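PDB 4CPD: alcohol dehydrogenase from Thermus sp., which probably catalyses the NAD-dependent, zinc-requiring interconversion of alcohols with their aldehydes or ketones, as a medium-chain dehydrogenase/reductase. Local coordinates for residues R310-P313 with E314-V317. Residues are numbered along the deposited sequence; the frame is centred on the assembly and turned at random.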
loop_
_atom_site.group_PDB
_atom_site.type_symbol
_atom_site.label_atom_id
_atom_site.label_comp_id
_atom_site.label_asym_id
_atom_site.label_seq_id
_atom_site.Cartn_x
_atom_site.Cartn_y
_atom_site.Cartn_z
ATOM N N ARG A 310 -21.699 -12.818 -15.364
ATOM C CA ARG A 310 -20.235 -12.999 -15.317
ATOM C C ARG A 310 -19.746 -13.591 -14.016
ATOM O O ARG A 310 -18.731 -14.277 -13.986
ATOM C CB ARG A 310 -19.489 -11.687 -15.580
ATOM C CG ARG A 310 -19.966 -10.939 -16.832
ATOM C CD ARG A 310 -19.605 -11.624 -18.140
ATOM N NE ARG A 310 -18.251 -11.250 -18.505
ATOM C CZ ARG A 310 -17.186 -12.043 -18.425
ATOM N NH1 ARG A 310 -17.282 -13.313 -18.034
ATOM N NH2 ARG A 310 -16.006 -11.557 -18.759
ATOM N N LEU A 311 -20.477 -13.349 -12.941
ATOM C CA LEU A 311 -20.186 -13.951 -11.644
ATOM C C LEU A 311 -21.400 -14.658 -11.063
ATOM O O LEU A 311 -22.552 -14.177 -11.122
ATOM C CB LEU A 311 -19.710 -12.864 -10.681
ATOM C CG LEU A 311 -18.373 -12.210 -11.023
ATOM C CD1 LEU A 311 -18.135 -10.978 -10.173
ATOM C CD2 LEU A 311 -17.262 -13.215 -10.830
ATOM N N GLN A 312 -21.123 -15.789 -10.439
ATOM C CA GLN A 312 -22.168 -16.660 -9.917
ATOM C C GLN A 312 -21.829 -17.106 -8.514
ATOM O O GLN A 312 -21.627 -18.282 -8.260
ATOM C CB GLN A 312 -22.320 -17.858 -10.844
ATOM C CG GLN A 312 -22.282 -17.442 -12.298
ATOM C CD GLN A 312 -22.732 -18.543 -13.213
ATOM O OE1 GLN A 312 -22.352 -19.706 -13.037
ATOM N NE2 GLN A 312 -23.547 -18.187 -14.210
ATOM N N PRO A 313 -21.777 -16.155 -7.592
ATOM C CA PRO A 313 -21.347 -16.485 -6.242
ATOM C C PRO A 313 -22.242 -17.463 -5.513
ATOM O O PRO A 313 -21.748 -18.206 -4.685
ATOM C CB PRO A 313 -21.413 -15.135 -5.520
ATOM C CG PRO A 313 -22.419 -14.320 -6.293
ATOM C CD PRO A 313 -22.218 -14.745 -7.722
ATOM N N GLU A 314 -23.545 -17.454 -5.796
ATOM C CA GLU A 314 -24.492 -18.375 -5.117
ATOM C C GLU A 314 -24.116 -19.866 -5.235
ATOM O O GLU A 314 -24.530 -20.672 -4.404
ATOM C CB GLU A 314 -25.955 -18.174 -5.579
ATOM C CG GLU A 314 -26.303 -18.776 -6.936
ATOM C CD GLU A 314 -25.810 -17.936 -8.091
ATOM O OE1 GLU A 314 -25.026 -16.961 -7.870
ATOM O OE2 GLU A 314 -26.219 -18.250 -9.225
ATOM N N ARG A 315 -23.317 -20.227 -6.231
ATOM C CA ARG A 315 -22.861 -21.600 -6.336
ATOM C C ARG A 315 -22.168 -22.110 -5.064
ATOM O O ARG A 315 -22.069 -23.305 -4.846
ATOM C CB ARG A 315 -21.902 -21.783 -7.516
ATOM C CG ARG A 315 -22.341 -21.169 -8.822
ATOM C CD ARG A 315 -21.666 -21.858 -9.991
ATOM N NE ARG A 315 -22.429 -23.058 -10.352
ATOM C CZ ARG A 315 -23.161 -23.217 -11.457
ATOM N NH1 ARG A 315 -23.232 -22.263 -12.385
ATOM N NH2 ARG A 315 -23.828 -24.354 -11.643
ATOM N N ILE A 316 -21.651 -21.237 -4.228
ATOM C CA ILE A 316 -20.946 -21.735 -3.046
ATOM C C ILE A 316 -21.883 -22.018 -1.879
ATOM O O ILE A 316 -21.466 -22.578 -0.875
ATOM C CB ILE A 316 -19.803 -20.813 -2.581
ATOM C CG1 ILE A 316 -20.345 -19.569 -1.894
ATOM C CG2 ILE A 316 -18.920 -20.435 -3.766
ATOM C CD1 ILE A 316 -19.388 -19.058 -0.840
ATOM N N VAL A 317 -23.148 -21.655 -2.013
ATOM C CA VAL A 317 -24.120 -21.923 -0.952
ATOM C C VAL A 317 -24.319 -23.441 -0.795
ATOM O O VAL A 317 -24.809 -24.106 -1.711
ATOM C CB VAL A 317 -25.484 -21.259 -1.225
ATOM C CG1 VAL A 317 -26.445 -21.579 -0.092
ATOM C CG2 VAL A 317 -25.304 -19.766 -1.357
#
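Gln312 and Arg315 show how one i to i+3 pair can be joined through both backbone and side chain at the start of a 3-10 turn. The Arg315 N donates to Gln312 O over 3.3 Å, from above the carbonyl plane, and Ile316 N repeats the step to Pro313 O at 3.1 Å in an almost straight hydrogen bond. Both side chains of the first pair leave with CG anti to the carbonyl carbon, and they run side by side in the same direction. Gln312 stays extended beyond CG, whereas Arg315 bends at chi3 (85°). Its NH1 donates a hydrogen bond, bent to 144°, to Gln312 OE1 (2.8 Å), which sits in the guanidinium plane while the amide is turned 33° from it. A leucine at Gln312 would probably leave NH1 without this acceptor and the guanidinium freer to swing. Glu314 folds back over the Gln312-Pro313 peptide, its OE1 3.3 Å from Gln312 C, while OE2 forms a salt bridge with Arg146 of helix 144-147. Pro313 and Ile316 are buried against Met183 and Pro179 of the Rossmann-type domain; Arg315 is exposed, the neutral amide probably steadying its cationic guanidinium without cancelling the charge.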